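Protein (hdlp (histone deacetylase-like protein)) (Aquifex aeolicus, PDB 1C3P) probably acts as a zinc-dependent deacetylase of the histone deacetylase family, with a likely link to acetoin breakdown. Local coordinates at residues Asp183-Leu188 with Val242-Phe246; Phe233-Ser238 with Val364-Leu368; Pro248-Leu253 with Val282-Glu288; Phe279-Arg283 with Ile309-Leu313. One frame throughout, in Å; residues are numbered along the deposited sequence.

Contact 1 of 4, residues Asp183-Leu188 with Val242-Phe246; sequences DQVFVL and VKEVF
F186, on the strand, and F246, where the chain leaves helix 228-245, bury the most surface here, and V242 completes the set from the last turns of the helix. The two rings meet obliquely, planes at 43° and centroids 5.5 Å apart. F186 presents its methylene to the neighbouring ring. Its CB lies 3.6 Å from the centroid of the F246 ring and only 10° off the ring normal, a CH-pi contact over the middle of one face. With CG anti to the backbone N (chi1 -172°), the F186 ring continues past F246 to V242, whose CG1 stands 4.2 Å from the centroid of the F186 ring, close to the normal. The other branch of V242 reaches the rim of that ring, CG2 to F186 CE2 3.6 Å, and also meets L188 CD2 at 4.0 Å.

F186 and L188 alternate with V185 and V187 along an inner strand of the parallel sheet of this alpha/beta fold. The first pair therefore faces helix 228-245, and the second points from the opposite side of the strand. L163 of the adjacent strand 162-166 also touches F186, V242 and F246, and L218 of strand 217-222 touches F186 and L188.

At the far rim of the F246 ring the partners are backbone oxygens near its plane: D183 O lies 3.7 Å from F246 CE1, and Q184 O 3.9 Å from F246 CZ. The chain is turned tightly before this ring, since V242 O accepts from both V245 N and F246 N, the latter at 2.6 Å.

Contact 2 of 4, residues Phe233-Ser238 with Val364-Leu368; sequences FALEKS and VKDTL
F233 holds CG anti to its own N (chi1 170°), whereas L368 turns CG away from its carbonyl carbon (chi1 -83°), and these settings carry the two side chains past each other in opposite directions between helices 228-245 and 362-372. The short segments run nearly parallel, 14° apart in direction with axes 10.3 Å from one another, and L368 packs knob-into-hole, among F233, A234, K237 and S238.

Each branch of the knob has its own wall. L368 CD2 lies 4.0 Å from A234 CB, while CD1 rests 3.7 Å from K237 CB and also approaches the S238 backbone. The F233 ring closes another wall obliquely, its CE2 4.0 Å from L368 CG, and further along its rim CD2 meets V364 CG1 at 3.9 Å. K365 crosses this ring at about a right angle, with CG near F233 CZ.

Beneath the pair, I220 of strand 217-222 touches both S238 and L368, so the C-terminal helix packs against the sheet as well as helix 228-245. K237 bends at chi2 and chi3, lending its aliphatic part to the hole while the chain beyond CD turns off from helix 362-372; the tightest approach is K237 CD to L368 CB, 3.5 Å.

Contact 3 of 4, residues Pro248-Leu253 with Val282-Glu288; sequences PEVYLL and VREVFGE
Within the beta-alpha-beta unit made of strand 250-254, helix 272-286 and strand 290-292, the first strand meets the C-terminal end of the helix through Y251. The two short axes run antiparallel, at 172° and 10.9 Å apart. Y251 has chi1 83°, which places CG between its backbone N and carbonyl carbon and sends the ring toward the last turn of the helix. There its hydroxyl donates to G287 O at 2.8 Å. The C=O...donor angle is 153° and the donor is slightly tilted from the carbonyl plane. G287, with positive phi, breaks the helix right after F286.

Along the same ring, Y251 CE1 meets V282 CG1 at 3.7 Å and CE2 meets F286 CB at 3.7 Å, both obliquely. V282 CG1 also reaches L253 CD2, extending the apolar strip further along the strand. At the other end P248 crosses F286 at about a right angle, its CD 3.6 Å from F286 CE2. L239 and V242 of helix 228-245 also touch F286.

The turn after the helix is tied down twice more. R283 grips a single oxygen of E288 side-on: NE at 3.0 Å and NH2 at 2.9 Å both go to OE2, on its syn side and from opposite faces of the carboxylate plane. The other oxygen, E288 OE1, bonds to Y291 OH. A water links E288 O to Y251 N, joining the turn to the strand backbone. Burial of the helix face against its preceding strand, before the chain returns to the same parallel sheet, is typical of a beta-alpha-beta crossover.

Contact 4 of 4, residues Phe279-Arg283 with Ile309-Leu313; sequences FNIVR and IWCEL
Helices 272-286 and 299-314 meet with segment axes 12.1 Å apart and directions differing by 37°, a spacing bridged by long side chains. F279 and I309 make the first contact: I309 CD1 sits over one face of the F279 ring, 4.2 Å from its centroid and 28° off the normal, and 3.7 Å from F279 CG. At the edge, near the ring plane, L313 CD2 comes within 3.4 Å of F279 CZ, crossing at about a right angle. The opposite face carries R283 CD, offset toward the rim, so the arginine chain and the I309 methyl hold the ring between them. Y291 of strand 290-292 meets F279 edge-to-face.

Beyond the ring lies the polar side of the contact. R283 bends at chi3, and its NH1 donates to E312 OE1 at 3.0 Å in a salt bridge with an N-H...O angle of 146°. The oxygen lies in the guanidinium plane but is approached on its anti side, while the two planes are markedly turned against each other. L313 CD2 rests over one face of the same guanidinium. N280 and E312 come at each other from opposite directions, amide and carboxylate planes nearly perpendicular. N280 OD1 takes a weak bond from R283 NH1, and lies 3.4 Å from E312 OE1 without bonding it, as both are acceptors.

NH1 thus stands between two oxygens that would otherwise probably repel each other. With E288 holding NE and NH2, the arginine is engaged by carboxylates on two sides, which probably favours its positive charge and limits its freedom to rotate.

Overall arrangement
Of the segments in these contacts, strand 185-192 comes first along the chain; helix 228-245 returns to it, and contact 1 closes a loop of 53 residues. Contact 2 opens on the same helix before that closure and closes only at helix 362-372, so contacts 1 and 2 cross. Inside the long loop of contact 2 lie contact 3, which closes the 28 residues between strand 250-254 and helix 272-286, and contact 4, which begins where contact 3 ends and closes a 25-residue loop from that helix to helix 299-314. Contacts 3 and 4 share V282 and R283. Contacts 1 and 3 touch where V242 meets F286, while I281 packs on L235 and E236, bringing helices 228-245 and 272-286 together.

Contact 1 of 4, residues Asp183-Leu188 with Val242-Phe246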
loop_
_atom_site.group_PDB
_atom_site.type_symbol
_atom_site.label_atom_id
_atom_site.label_comp_id
_atom_site.label_asym_id
_atom_site.label_seq_id
_atom_site.Cartn_x
_atom_site.Cartn_y
_atom_site.Cartn_z
ATOM N N ASP A 183 7.985 -10.359 18.698
ATOM C CA ASP A 183 6.916 -11.324 18.510
ATOM C C ASP A 183 5.575 -10.646 18.776
ATOM O O ASP A 183 4.532 -11.292 18.782
ATOM C CB ASP A 183 7.120 -12.523 19.451
ATOM C CG ASP A 183 7.001 -12.146 20.917
ATOM O OD1 ASP A 183 7.537 -11.089 21.306
ATOM O OD2 ASP A 183 6.387 -12.917 21.688
ATOM N N GLN A 184 5.602 -9.332 18.993
ATOM C CA GLN A 184 4.368 -8.601 19.235
ATOM C C GLN A 184 3.735 -8.167 17.917
ATOM O O GLN A 184 2.554 -7.826 17.851
ATOM C CB GLN A 184 4.616 -7.384 20.109
ATOM C CG GLN A 184 5.150 -7.729 21.487
ATOM C CD GLN A 184 5.049 -6.576 22.453
ATOM O OE1 GLN A 184 5.502 -5.472 22.173
ATOM N NE2 GLN A 184 4.454 -6.830 23.608
ATOM N N VAL A 185 4.542 -8.164 16.871
ATOM C CA VAL A 185 4.038 -7.797 15.562
ATOM C C VAL A 185 4.364 -8.943 14.624
ATOM O O VAL A 185 5.439 -9.536 14.716
ATOM C CB VAL A 185 4.704 -6.497 15.053
ATOM C CG1 VAL A 185 4.086 -6.080 13.702
ATOM C CG2 VAL A 185 4.527 -5.389 16.094
ATOM N N PHE A 186 3.420 -9.269 13.746
ATOM C CA PHE A 186 3.611 -10.326 12.768
ATOM C C PHE A 186 3.390 -9.659 11.425
ATOM O O PHE A 186 2.387 -8.989 11.232
ATOM C CB PHE A 186 2.581 -11.459 12.956
ATOM C CG PHE A 186 2.854 -12.656 12.092
ATOM C CD1 PHE A 186 3.248 -13.862 12.658
ATOM C CD2 PHE A 186 2.779 -12.566 10.704
ATOM C CE1 PHE A 186 3.566 -14.958 11.856
ATOM C CE2 PHE A 186 3.091 -13.654 9.897
ATOM C CZ PHE A 186 3.489 -14.857 10.483
ATOM N N VAL A 187 4.339 -9.824 10.507
ATOM C CA VAL A 187 4.222 -9.216 9.193
ATOM C C VAL A 187 4.132 -10.292 8.132
ATOM O O VAL A 187 4.944 -11.208 8.103
ATOM C CB VAL A 187 5.462 -8.306 8.870
ATOM C CG1 VAL A 187 5.369 -7.753 7.442
ATOM C CG2 VAL A 187 5.556 -7.170 9.874
ATOM N N LEU A 188 3.120 -10.186 7.282
ATOM C CA LEU A 188 2.935 -11.104 6.168
ATOM C C LEU A 188 2.957 -10.296 4.893
ATOM O O LEU A 188 2.219 -9.316 4.750
ATOM C CB LEU A 188 1.590 -11.830 6.243
ATOM C CG LEU A 188 1.090 -12.521 4.953
ATOM C CD1 LEU A 188 2.028 -13.645 4.516
ATOM C CD2 LEU A 188 -0.305 -13.076 5.191
ATOM N N VAL A 242 -0.489 -18.054 9.091
ATOM C CA VAL A 242 -0.472 -17.016 10.104
ATOM C C VAL A 242 -1.487 -17.330 11.198
ATOM O O VAL A 242 -1.162 -17.293 12.387
ATOM C CB VAL A 242 -0.820 -15.640 9.507
ATOM C CG1 VAL A 242 -0.914 -14.602 10.618
ATOM C CG2 VAL A 242 0.243 -15.229 8.477
ATOM N N LYS A 243 -2.708 -17.645 10.781
ATOM C CA LYS A 243 -3.769 -17.946 11.728
ATOM C C LYS A 243 -3.397 -19.057 12.696
ATOM O O LYS A 243 -3.745 -18.992 13.873
ATOM C CB LYS A 243 -5.062 -18.335 11.008
ATOM C CG LYS A 243 -6.177 -18.696 11.988
ATOM C CD LYS A 243 -7.382 -19.347 11.318
ATOM C CE LYS A 243 -8.108 -18.408 10.381
ATOM N NZ LYS A 243 -9.286 -19.089 9.766
ATOM N N GLU A 244 -2.685 -20.073 12.227
ATOM C CA GLU A 244 -2.332 -21.170 13.131
ATOM C C GLU A 244 -1.267 -20.810 14.161
ATOM O O GLU A 244 -1.115 -21.498 15.167
ATOM C CB GLU A 244 -1.862 -22.398 12.345
ATOM C CG GLU A 244 -2.879 -22.914 11.329
ATOM C CD GLU A 244 -2.474 -24.248 10.715
ATOM O OE1 GLU A 244 -3.153 -24.703 9.765
ATOM O OE2 GLU A 244 -1.486 -24.849 11.197
ATOM N N VAL A 245 -0.540 -19.729 13.918
ATOM C CA VAL A 245 0.527 -19.309 14.811
ATOM C C VAL A 245 0.310 -17.961 15.497
ATOM O O VAL A 245 0.938 -17.675 16.514
ATOM C CB VAL A 245 1.867 -19.232 14.040
ATOM C CG1 VAL A 245 2.965 -18.668 14.931
ATOM C CG2 VAL A 245 2.257 -20.615 13.559
ATOM N N PHE A 246 -0.595 -17.147 14.971
ATOM C CA PHE A 246 -0.798 -15.814 15.538
ATOM C C PHE A 246 -2.276 -15.435 15.618
ATOM O O PHE A 246 -2.996 -15.529 14.627
ATOM C CB PHE A 246 -0.048 -14.813 14.641
ATOM C CG PHE A 246 0.206 -13.469 15.273
ATOM C CD1 PHE A 246 1.161 -13.322 16.271
ATOM C CD2 PHE A 246 -0.468 -12.341 14.820
ATOM C CE1 PHE A 246 1.451 -12.063 16.809
ATOM C CE2 PHE A 246 -0.189 -11.075 15.350
ATOM C CZ PHE A 246 0.767 -10.935 16.339
#

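Contact 2 of 4, residues Phe233-Ser238 with Val364-Leu368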
loop_
_atom_site.group_PDB
_atom_site.type_symbol
_atom_site.label_atom_id
_atom_site.label_comp_id
_atom_site.label_asym_id
_atom_site.label_seq_id
_atom_site.Cartn_x
_atom_site.Cartn_y
_atom_site.Cartn_z
ATOM N N PHE A 233 -4.613 -18.318 -4.316
ATOM C CA PHE A 233 -4.154 -19.569 -3.716
ATOM C C PHE A 233 -3.120 -19.230 -2.647
ATOM O O PHE A 233 -3.190 -19.692 -1.503
ATOM C CB PHE A 233 -3.464 -20.438 -4.774
ATOM C CG PHE A 233 -2.737 -21.634 -4.208
ATOM C CD1 PHE A 233 -3.408 -22.834 -3.984
ATOM C CD2 PHE A 233 -1.376 -21.568 -3.944
ATOM C CE1 PHE A 233 -2.727 -23.960 -3.514
ATOM C CE2 PHE A 233 -0.675 -22.686 -3.468
ATOM C CZ PHE A 233 -1.350 -23.885 -3.256
ATOM N N ALA A 234 -2.138 -18.426 -3.048
ATOM C CA ALA A 234 -1.056 -18.029 -2.154
ATOM C C ALA A 234 -1.587 -17.295 -0.930
ATOM O O ALA A 234 -1.124 -17.503 0.196
ATOM C CB ALA A 234 -0.047 -17.127 -2.931
ATOM N N LEU A 235 -2.552 -16.422 -1.157
ATOM C CA LEU A 235 -3.139 -15.638 -0.073
ATOM C C LEU A 235 -3.845 -16.533 0.956
ATOM O O LEU A 235 -3.588 -16.448 2.160
ATOM C CB LEU A 235 -4.153 -14.649 -0.652
ATOM C CG LEU A 235 -4.319 -13.264 -0.022
ATOM C CD1 LEU A 235 -5.793 -12.883 -0.124
ATOM C CD2 LEU A 235 -3.835 -13.235 1.429
ATOM N N GLU A 236 -4.737 -17.398 0.479
ATOM C CA GLU A 236 -5.485 -18.292 1.370
ATOM C C GLU A 236 -4.566 -19.193 2.192
ATOM O O GLU A 236 -4.758 -19.364 3.401
ATOM C CB GLU A 236 -6.437 -19.177 0.560
ATOM C CG GLU A 236 -7.385 -18.408 -0.322
ATOM C CD GLU A 236 -8.166 -19.305 -1.265
ATOM O OE1 GLU A 236 -7.540 -20.004 -2.106
ATOM O OE2 GLU A 236 -9.408 -19.300 -1.161
ATOM N N LYS A 237 -3.571 -19.769 1.529
ATOM C CA LYS A 237 -2.636 -20.655 2.200
ATOM C C LYS A 237 -1.749 -19.917 3.201
ATOM O O LYS A 237 -1.477 -20.425 4.292
ATOM C CB LYS A 237 -1.790 -21.379 1.152
ATOM C CG LYS A 237 -0.976 -22.523 1.692
ATOM C CD LYS A 237 -0.931 -23.644 0.669
ATOM C CE LYS A 237 -2.340 -24.157 0.399
ATOM N NZ LYS A 237 -2.356 -25.238 -0.618
ATOM N N SER A 238 -1.284 -18.721 2.849
ATOM C CA SER A 238 -0.438 -18.001 3.788
ATOM C C SER A 238 -1.246 -17.507 4.996
ATOM O O SER A 238 -0.744 -17.489 6.123
ATOM C CB SER A 238 0.289 -16.835 3.089
ATOM O OG SER A 238 -0.599 -15.868 2.587
ATOM N N VAL A 364 4.584 -22.099 -7.362
ATOM C CA VAL A 364 3.780 -21.453 -6.346
ATOM C C VAL A 364 3.384 -22.441 -5.260
ATOM O O VAL A 364 3.489 -22.137 -4.064
ATOM C CB VAL A 364 2.530 -20.808 -6.945
ATOM C CG1 VAL A 364 1.702 -20.203 -5.831
ATOM C CG2 VAL A 364 2.921 -19.724 -7.961
ATOM N N LYS A 365 2.954 -23.634 -5.658
ATOM C CA LYS A 365 2.581 -24.638 -4.671
ATOM C C LYS A 365 3.783 -24.983 -3.800
ATOM O O LYS A 365 3.659 -25.125 -2.579
ATOM C CB LYS A 365 2.042 -25.905 -5.357
ATOM C CG LYS A 365 0.758 -25.683 -6.133
ATOM C CD LYS A 365 0.209 -26.995 -6.691
ATOM C CE LYS A 365 -1.080 -26.761 -7.468
ATOM N NZ LYS A 365 -1.688 -28.011 -8.009
ATOM N N ASP A 366 4.953 -25.119 -4.422
ATOM C CA ASP A 366 6.149 -25.445 -3.650
ATOM C C ASP A 366 6.503 -24.352 -2.634
ATOM O O ASP A 366 6.883 -24.647 -1.502
ATOM C CB ASP A 366 7.362 -25.696 -4.569
ATOM C CG ASP A 366 7.179 -26.907 -5.470
ATOM O OD1 ASP A 366 6.402 -27.825 -5.111
ATOM O OD2 ASP A 366 7.837 -26.957 -6.527
ATOM N N THR A 367 6.393 -23.094 -3.038
ATOM C CA THR A 367 6.710 -21.993 -2.123
ATOM C C THR A 367 5.817 -22.053 -0.882
ATOM O O THR A 367 6.301 -21.956 0.252
ATOM C CB THR A 367 6.536 -20.653 -2.837
ATOM O OG1 THR A 367 7.513 -20.554 -3.880
ATOM C CG2 THR A 367 6.710 -19.500 -1.869
ATOM N N LEU A 368 4.516 -22.230 -1.090
ATOM C CA LEU A 368 3.594 -22.308 0.042
ATOM C C LEU A 368 3.822 -23.546 0.902
ATOM O O LEU A 368 3.604 -23.501 2.113
ATOM C CB LEU A 368 2.134 -22.252 -0.425
ATOM C CG LEU A 368 1.574 -20.836 -0.675
ATOM C CD1 LEU A 368 1.584 -20.063 0.643
ATOM C CD2 LEU A 368 2.412 -20.096 -1.720
#

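Contact 3 of 4, residues Pro248-Leu253 with Val282-Glu288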
loop_
_atom_site.group_PDB
_atom_site.type_symbol
_atom_site.label_atom_id
_atom_site.label_comp_id
_atom_site.label_asym_id
_atom_site.label_seq_id
_atom_site.Cartn_x
_atom_site.Cartn_y
_atom_site.Cartn_z
ATOM N N PRO A 248 -4.239 -12.278 16.149
ATOM C CA PRO A 248 -4.183 -10.817 16.225
ATOM C C PRO A 248 -5.243 -10.161 17.094
ATOM O O PRO A 248 -6.376 -10.629 17.144
ATOM C CB PRO A 248 -4.348 -10.395 14.761
ATOM C CG PRO A 248 -3.886 -11.621 13.986
ATOM C CD PRO A 248 -4.592 -12.684 14.778
ATOM N N GLU A 249 -4.857 -9.080 17.771
ATOM C CA GLU A 249 -5.792 -8.296 18.575
ATOM C C GLU A 249 -6.322 -7.280 17.584
ATOM O O GLU A 249 -7.431 -6.757 17.715
ATOM C CB GLU A 249 -5.084 -7.541 19.702
ATOM C CG GLU A 249 -4.457 -8.426 20.770
ATOM C CD GLU A 249 -3.813 -7.618 21.875
ATOM O OE1 GLU A 249 -2.965 -6.758 21.563
ATOM O OE2 GLU A 249 -4.150 -7.842 23.061
ATOM N N VAL A 250 -5.500 -7.002 16.580
ATOM C CA VAL A 250 -5.862 -6.044 15.554
ATOM C C VAL A 250 -4.923 -6.217 14.373
ATOM O O VAL A 250 -3.795 -6.648 14.555
ATOM C CB VAL A 250 -5.755 -4.586 16.091
ATOM C CG1 VAL A 250 -4.338 -4.267 16.531
ATOM C CG2 VAL A 250 -6.194 -3.623 15.026
ATOM N N TYR A 251 -5.395 -5.908 13.171
ATOM C CA TYR A 251 -4.544 -6.034 11.991
ATOM C C TYR A 251 -4.718 -4.854 11.030
ATOM O O TYR A 251 -5.754 -4.182 11.028
ATOM C CB TYR A 251 -4.847 -7.357 11.250
ATOM C CG TYR A 251 -6.043 -7.320 10.306
ATOM C CD1 TYR A 251 -5.898 -6.894 8.984
ATOM C CD2 TYR A 251 -7.318 -7.702 10.736
ATOM C CE1 TYR A 251 -6.975 -6.844 8.126
ATOM C CE2 TYR A 251 -8.427 -7.657 9.867
ATOM C CZ TYR A 251 -8.242 -7.224 8.572
ATOM O OH TYR A 251 -9.302 -7.129 7.696
ATOM N N LEU A 252 -3.675 -4.593 10.238
ATOM C CA LEU A 252 -3.702 -3.553 9.212
ATOM C C LEU A 252 -3.399 -4.273 7.908
ATOM O O LEU A 252 -2.618 -5.231 7.879
ATOM C CB LEU A 252 -2.637 -2.464 9.447
ATOM C CG LEU A 252 -2.733 -1.716 10.773
ATOM C CD1 LEU A 252 -2.000 -2.507 11.837
ATOM C CD2 LEU A 252 -2.089 -0.347 10.631
ATOM N N LEU A 253 -4.027 -3.807 6.841
ATOM C CA LEU A 253 -3.901 -4.402 5.509
ATOM C C LEU A 253 -3.552 -3.312 4.512
ATOM O O LEU A 253 -4.226 -2.284 4.467
ATOM C CB LEU A 253 -5.252 -5.034 5.128
ATOM C CG LEU A 253 -5.532 -5.487 3.700
ATOM C CD1 LEU A 253 -4.600 -6.645 3.364
ATOM C CD2 LEU A 253 -7.005 -5.940 3.579
ATOM N N VAL A 282 -9.316 -11.699 3.202
ATOM C CA VAL A 282 -8.623 -11.317 4.432
ATOM C C VAL A 282 -9.660 -11.030 5.515
ATOM O O VAL A 282 -9.530 -11.470 6.661
ATOM C CB VAL A 282 -7.730 -10.069 4.231
ATOM C CG1 VAL A 282 -7.270 -9.546 5.583
ATOM C CG2 VAL A 282 -6.501 -10.439 3.393
ATOM N N ARG A 283 -10.708 -10.313 5.136
ATOM C CA ARG A 283 -11.759 -9.979 6.090
ATOM C C ARG A 283 -12.501 -11.215 6.601
ATOM O O ARG A 283 -12.938 -11.245 7.751
ATOM C CB ARG A 283 -12.737 -9.005 5.451
ATOM C CG ARG A 283 -12.114 -7.650 5.118
ATOM C CD ARG A 283 -13.033 -6.832 4.243
ATOM N NE ARG A 283 -14.221 -6.382 4.952
ATOM C CZ ARG A 283 -15.376 -6.105 4.362
ATOM N NH1 ARG A 283 -15.501 -6.240 3.045
ATOM N NH2 ARG A 283 -16.400 -5.678 5.085
ATOM N N GLU A 284 -12.651 -12.227 5.754
ATOM C CA GLU A 284 -13.343 -13.442 6.188
ATOM C C GLU A 284 -12.494 -14.207 7.180
ATOM O O GLU A 284 -13.017 -14.916 8.032
ATOM C CB GLU A 284 -13.641 -14.362 5.011
ATOM C CG GLU A 284 -14.521 -13.748 3.963
ATOM C CD GLU A 284 -14.715 -14.669 2.786
ATOM O OE1 GLU A 284 -13.700 -15.066 2.172
ATOM O OE2 GLU A 284 -15.878 -14.994 2.476
ATOM N N VAL A 285 -11.177 -14.072 7.065
ATOM C CA VAL A 285 -10.284 -14.784 7.962
ATOM C C VAL A 285 -10.062 -14.016 9.253
ATOM O O VAL A 285 -10.113 -14.593 10.334
ATOM C CB VAL A 285 -8.899 -15.048 7.310
ATOM C CG1 VAL A 285 -7.982 -15.752 8.298
ATOM C CG2 VAL A 285 -9.056 -15.906 6.052
ATOM N N PHE A 286 -9.823 -12.711 9.156
ATOM C CA PHE A 286 -9.566 -11.942 10.359
ATOM C C PHE A 286 -10.578 -10.885 10.776
ATOM O O PHE A 286 -10.359 -10.162 11.754
ATOM C CB PHE A 286 -8.174 -11.306 10.273
ATOM C CG PHE A 286 -7.052 -12.299 10.308
ATOM C CD1 PHE A 286 -6.340 -12.615 9.152
ATOM C CD2 PHE A 286 -6.727 -12.954 11.500
ATOM C CE1 PHE A 286 -5.322 -13.565 9.183
ATOM C CE2 PHE A 286 -5.709 -13.908 11.541
ATOM C CZ PHE A 286 -5.006 -14.215 10.380
ATOM N N GLY A 287 -11.693 -10.801 10.062
ATOM C CA GLY A 287 -12.687 -9.805 10.411
ATOM C C GLY A 287 -12.239 -8.446 9.921
ATOM O O GLY A 287 -11.426 -8.351 8.994
ATOM N N GLU A 288 -12.758 -7.393 10.545
ATOM C CA GLU A 288 -12.409 -6.032 10.151
ATOM C C GLU A 288 -11.064 -5.563 10.704
ATOM O O GLU A 288 -10.684 -5.883 11.838
ATOM C CB GLU A 288 -13.487 -5.047 10.597
ATOM C CG GLU A 288 -14.844 -5.227 9.913
ATOM C CD GLU A 288 -14.761 -5.131 8.400
ATOM O OE1 GLU A 288 -14.157 -4.162 7.888
ATOM O OE2 GLU A 288 -15.315 -6.016 7.717
HETATM O O HOH W 1 -8.523 -6.104 13.565
#

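Contact 4 of 4, residues Phe279-Arg283 with Ile309-Leu313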
loop_
_atom_site.group_PDB
_atom_site.type_symbol
_atom_site.label_atom_id
_atom_site.label_comp_id
_atom_site.label_asym_id
_atom_site.label_seq_id
_atom_site.Cartn_x
_atom_site.Cartn_y
_atom_site.Cartn_z
ATOM N N PHE A 279 -9.093 -8.886 -0.879
ATOM C CA PHE A 279 -9.487 -8.018 0.225
ATOM C C PHE A 279 -10.556 -8.701 1.091
ATOM O O PHE A 279 -10.475 -8.709 2.327
ATOM C CB PHE A 279 -10.039 -6.711 -0.358
ATOM C CG PHE A 279 -10.653 -5.798 0.662
ATOM C CD1 PHE A 279 -9.864 -5.168 1.625
ATOM C CD2 PHE A 279 -12.019 -5.539 0.638
ATOM C CE1 PHE A 279 -10.440 -4.281 2.550
ATOM C CE2 PHE A 279 -12.600 -4.657 1.553
ATOM C CZ PHE A 279 -11.811 -4.025 2.509
ATOM N N ASN A 280 -11.559 -9.273 0.435
ATOM C CA ASN A 280 -12.630 -9.937 1.158
ATOM C C ASN A 280 -12.215 -11.236 1.823
ATOM O O ASN A 280 -12.763 -11.610 2.860
ATOM C CB ASN A 280 -13.836 -10.148 0.237
ATOM C CG ASN A 280 -14.496 -8.831 -0.142
ATOM O OD1 ASN A 280 -14.583 -7.916 0.679
ATOM N ND2 ASN A 280 -14.990 -8.740 -1.369
ATOM N N ILE A 281 -11.240 -11.917 1.235
ATOM C CA ILE A 281 -10.726 -13.145 1.826
ATOM C C ILE A 281 -10.032 -12.818 3.154
ATOM O O ILE A 281 -10.128 -13.581 4.119
ATOM C CB ILE A 281 -9.701 -13.826 0.901
ATOM C CG1 ILE A 281 -10.406 -14.429 -0.312
ATOM C CG2 ILE A 281 -8.944 -14.892 1.664
ATOM C CD1 ILE A 281 -9.445 -15.077 -1.306
ATOM N N VAL A 282 -9.316 -11.699 3.202
ATOM C CA VAL A 282 -8.623 -11.317 4.432
ATOM C C VAL A 282 -9.660 -11.030 5.515
ATOM O O VAL A 282 -9.530 -11.470 6.661
ATOM C CB VAL A 282 -7.730 -10.069 4.231
ATOM C CG1 VAL A 282 -7.270 -9.546 5.583
ATOM C CG2 VAL A 282 -6.501 -10.439 3.393
ATOM N N ARG A 283 -10.708 -10.313 5.136
ATOM C CA ARG A 283 -11.759 -9.979 6.090
ATOM C C ARG A 283 -12.501 -11.215 6.601
ATOM O O ARG A 283 -12.938 -11.245 7.751
ATOM C CB ARG A 283 -12.737 -9.005 5.451
ATOM C CG ARG A 283 -12.114 -7.650 5.118
ATOM C CD ARG A 283 -13.033 -6.832 4.243
ATOM N NE ARG A 283 -14.221 -6.382 4.952
ATOM C CZ ARG A 283 -15.376 -6.105 4.362
ATOM N NH1 ARG A 283 -15.501 -6.240 3.045
ATOM N NH2 ARG A 283 -16.400 -5.678 5.085
ATOM N N ILE A 309 -12.856 -1.289 -3.874
ATOM C CA ILE A 309 -12.667 -1.407 -2.436
ATOM C C ILE A 309 -13.622 -0.470 -1.705
ATOM O O ILE A 309 -14.239 -0.855 -0.710
ATOM C CB ILE A 309 -11.235 -1.025 -2.007
ATOM C CG1 ILE A 309 -10.218 -1.982 -2.631
ATOM C CG2 ILE A 309 -11.137 -1.044 -0.491
ATOM C CD1 ILE A 309 -10.395 -3.422 -2.195
ATOM N N TRP A 310 -13.747 0.763 -2.187
ATOM C CA TRP A 310 -14.633 1.710 -1.503
ATOM C C TRP A 310 -16.089 1.231 -1.560
ATOM O O TRP A 310 -16.814 1.300 -0.561
ATOM C CB TRP A 310 -14.496 3.105 -2.107
ATOM C CG TRP A 310 -15.385 4.098 -1.449
ATOM C CD1 TRP A 310 -16.428 4.764 -2.027
ATOM C CD2 TRP A 310 -15.397 4.460 -0.055
ATOM N NE1 TRP A 310 -17.091 5.511 -1.082
ATOM C CE2 TRP A 310 -16.480 5.343 0.136
ATOM C CE3 TRP A 310 -14.600 4.122 1.049
ATOM C CZ2 TRP A 310 -16.788 5.894 1.385
ATOM C CZ3 TRP A 310 -14.902 4.665 2.289
ATOM C CH2 TRP A 310 -15.990 5.544 2.448
ATOM N N CYS A 311 -16.508 0.729 -2.719
ATOM C CA CYS A 311 -17.866 0.216 -2.865
ATOM C C CYS A 311 -18.125 -0.946 -1.902
ATOM O O CYS A 311 -19.183 -0.996 -1.284
ATOM C CB CYS A 311 -18.142 -0.209 -4.322
ATOM S SG CYS A 311 -18.341 1.164 -5.511
ATOM N N GLU A 312 -17.164 -1.867 -1.756
ATOM C CA GLU A 312 -17.320 -3.001 -0.821
ATOM C C GLU A 312 -17.504 -2.506 0.616
ATOM O O GLU A 312 -18.417 -2.926 1.328
ATOM C CB GLU A 312 -16.072 -3.893 -0.798
ATOM C CG GLU A 312 -16.257 -5.351 -1.166
ATOM C CD GLU A 312 -17.404 -6.043 -0.455
ATOM O OE1 GLU A 312 -17.461 -6.061 0.795
ATOM O OE2 GLU A 312 -18.259 -6.589 -1.174
ATOM N N LEU A 313 -16.604 -1.630 1.053
ATOM C CA LEU A 313 -16.656 -1.102 2.419
ATOM C C LEU A 313 -17.904 -0.270 2.688
ATOM O O LEU A 313 -18.534 -0.421 3.736
ATOM C CB LEU A 313 -15.431 -0.233 2.708
ATOM C CG LEU A 313 -14.054 -0.894 2.773
ATOM C CD1 LEU A 313 -13.001 0.185 2.965
ATOM C CD2 LEU A 313 -14.015 -1.890 3.914
#